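PDB 4Q53: uncharacterized protein from Bacteroides uniformis, which is of unknown function but adopts a cystatin-like fold of the NTF2 clan, a curved sheet packed against helices. Local coordinates for residues K27-I32 with V99-R104. Sequence-based numbering, arbitrary orientation. Where two conformers were deposited one is given.
Sequences KVDLII and VIHQIR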
loop_
_atom_site.group_PDB
_atom_site.type_symbol
_atom_site.label_atom_id
_atom_site.label_comp_id
_atom_site.label_asym_id
_atom_site.label_seq_id
_atom_site.Cartn_x
_atom_site.Cartn_y
_atom_site.Cartn_z
ATOM N N LYS A 27 -10.268 5.773 6.424
ATOM C CA LYS A 27 -9.355 5.540 7.535
ATOM C C LYS A 27 -8.442 4.395 7.132
ATOM O O LYS A 27 -8.918 3.366 6.662
ATOM C CB LYS A 27 -10.115 5.150 8.804
ATOM C CG LYS A 27 -11.038 6.231 9.360
ATOM C CD LYS A 27 -10.254 7.382 9.975
ATOM C CE LYS A 27 -11.176 8.389 10.649
ATOM N NZ LYS A 27 -10.410 9.541 11.212
ATOM N N VAL A 28 -7.143 4.581 7.307
ATOM C CA VAL A 28 -6.155 3.591 6.919
ATOM C C VAL A 28 -5.177 3.407 8.052
ATOM O O VAL A 28 -4.606 4.377 8.555
ATOM C CB VAL A 28 -5.377 4.026 5.666
ATOM C CG1 VAL A 28 -4.397 2.949 5.249
ATOM C CG2 VAL A 28 -6.332 4.356 4.529
ATOM N N ASP A 29 -4.975 2.158 8.438
ATOM C CA ASP A 29 -3.901 1.825 9.358
ATOM C C ASP A 29 -2.621 1.606 8.577
ATOM O O ASP A 29 -2.567 0.746 7.698
ATOM C CB ASP A 29 -4.270 0.585 10.157
ATOM C CG ASP A 29 -5.441 0.830 11.061
ATOM O OD1 ASP A 29 -5.427 1.864 11.754
ATOM O OD2 ASP A 29 -6.377 0.010 11.067
ATOM N N LEU A 30 -1.600 2.382 8.912
ATOM C CA LEU A 30 -0.289 2.209 8.316
ATOM C C LEU A 30 0.655 1.656 9.356
ATOM O O LEU A 30 0.628 2.087 10.511
ATOM C CB LEU A 30 0.238 3.551 7.794
ATOM C CG LEU A 30 -0.669 4.237 6.774
ATOM C CD1 LEU A 30 -0.169 5.640 6.483
ATOM C CD2 LEU A 30 -0.764 3.413 5.502
ATOM N N ILE A 31 1.469 0.686 8.953
ATOM C CA ILE A 31 2.538 0.203 9.826
ATOM C C ILE A 31 3.779 0.150 8.958
ATOM O O ILE A 31 3.929 -0.753 8.149
ATOM C CB ILE A 31 2.251 -1.176 10.457
ATOM C CG1 ILE A 31 0.888 -1.223 11.136
ATOM C CG2 ILE A 31 3.315 -1.491 11.488
ATOM C CD1 ILE A 31 -0.221 -1.715 10.262
ATOM N N ILE A 32 4.664 1.127 9.115
ATOM C CA ILE A 32 5.796 1.302 8.233
ATOM C C ILE A 32 7.029 1.252 9.086
ATOM O O ILE A 32 7.219 2.115 9.933
ATOM C CB ILE A 32 5.720 2.637 7.481
ATOM C CG1 ILE A 32 4.410 2.727 6.681
ATOM C CG2 ILE A 32 6.916 2.801 6.589
ATOM C CD1 ILE A 32 4.243 3.973 5.889
ATOM N N VAL A 99 -11.502 -1.027 -0.899
ATOM C CA VAL A 99 -10.612 0.083 -0.558
ATOM C C VAL A 99 -9.585 -0.400 0.444
ATOM O O VAL A 99 -9.819 -1.348 1.195
ATOM C CB VAL A 99 -11.383 1.306 0.012
ATOM C CG1 VAL A 99 -12.341 1.857 -1.034
ATOM C CG2 VAL A 99 -12.121 0.925 1.280
ATOM N N ILE A 100 -8.443 0.262 0.449
ATOM C CA ILE A 100 -7.391 -0.105 1.371
ATOM C C ILE A 100 -7.708 0.343 2.784
ATOM O O ILE A 100 -7.967 1.529 3.032
ATOM C CB ILE A 100 -6.037 0.523 0.956
ATOM C CG1 ILE A 100 -5.624 0.001 -0.416
ATOM C CG2 ILE A 100 -4.941 0.182 1.961
ATOM C CD1 ILE A 100 -4.508 0.783 -1.035
ATOM N N HIS A 101 -7.624 -0.612 3.702
ATOM C CA HIS A 101 -7.842 -0.369 5.117
ATOM C C HIS A 101 -6.542 -0.470 5.936
ATOM O O HIS A 101 -6.436 0.114 7.014
ATOM C CB HIS A 101 -8.861 -1.383 5.629
ATOM C CG HIS A 101 -9.068 -1.347 7.104
ATOM N ND1 HIS A 101 -9.533 -0.231 7.766
ATOM C CD2 HIS A 101 -8.871 -2.294 8.049
ATOM C CE1 HIS A 101 -9.615 -0.496 9.059
ATOM N NE2 HIS A 101 -9.219 -1.740 9.256
ATOM N N GLN A 102 -5.565 -1.220 5.438
ATOM C CA GLN A 102 -4.271 -1.353 6.124
ATOM C C GLN A 102 -3.155 -1.538 5.112
ATOM O O GLN A 102 -3.307 -2.300 4.143
ATOM C CB GLN A 102 -4.281 -2.528 7.124
ATOM C CG GLN A 102 -2.977 -2.717 7.905
ATOM C CD GLN A 102 -3.097 -3.758 9.007
ATOM O OE1 GLN A 102 -2.324 -4.693 9.067
ATOM N NE2 GLN A 102 -4.046 -3.559 9.914
ATOM N N ILE A 103 -2.042 -0.841 5.348
ATOM C CA ILE A 103 -0.803 -1.048 4.611
ATOM C C ILE A 103 0.290 -1.322 5.626
ATOM O O ILE A 103 0.517 -0.504 6.524
ATOM C CB ILE A 103 -0.395 0.190 3.781
ATOM C CG1 ILE A 103 -1.527 0.584 2.823
ATOM C CG2 ILE A 103 0.917 -0.054 3.055
ATOM C CD1 ILE A 103 -1.248 1.817 1.999
ATOM N N ARG A 104 0.973 -2.446 5.465
ATOM C CA ARG A 104 2.152 -2.781 6.242
ATOM C C ARG A 104 3.336 -2.798 5.299
ATOM O O ARG A 104 3.272 -3.403 4.228
ATOM C CB ARG A 104 1.996 -4.142 6.920
ATOM C CG ARG A 104 3.179 -4.538 7.780
ATOM C CD ARG A 104 3.047 -5.929 8.429
ATOM N NE ARG A 104 4.388 -6.419 8.759
ATOM C CZ ARG A 104 5.107 -7.273 8.020
ATOM N NH1 ARG A 104 4.619 -7.833 6.908
ATOM N NH2 ARG A 104 6.329 -7.585 8.406
HETATM O O HOH W 1 -6.538 -2.356 9.991
#
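Asp-29 and Gln-102 are paired across the parallel junction of strand 28-32 with strand 97-107, part of the curved mixed sheet of this cystatin-like fold. Three backbone bonds join the strands: Asp-29 N to His-101 O, Ile-103 N to Asp-29 O (2.9 Å), and Ile-31 N to Ile-103 O. The last two run close to the acceptor's C=O direction, whereas the N-H of Asp-29 points straight at His-101 O but arrives well off that direction, tilted 31° from the carbonyl plane. On the face carrying Asp-29 and Gln-102, one water bridges the side chains, donating to Asp-29 OD2 at 2.6 Å and accepting from Gln-102 NE2 at 2.8 Å. Gln-102 reaches there on a straight chain, CG trans to the backbone N (chi1 -179°), and presents the flat face of its amide to Ile-31, whose CD1 methyl sits over Gln-102 CD at 3.7 Å, the two side chains crossing at a slant. Shortening Gln-102 to an alanine would probably leave the water without its amide donor and the Ile-31 methyl without the amide face it rests on. The His-101 ring lies alongside the Asp-29 carboxylate, their planes 69° apart, with His-101 NE2 3.8 Å from Asp-29 OD2. OD1 is hydrogen-bonded to His-38 ND1 on strand 35-40; with the water on OD2, this helps hold the carboxylate's rotation. On the opposite face the strands' side chains are apolar: Val-28 and Leu-30 touch Ala-44 and Thr-47 of helix 41-54, respectively, and Val-28 CG1 reaches towards Ile-100 CG2 and Ile-103 CG1. Leu-30 and Ile-103 point the same way, and Leu-30 CD2 packs 3.7 Å from Ile-103 CB.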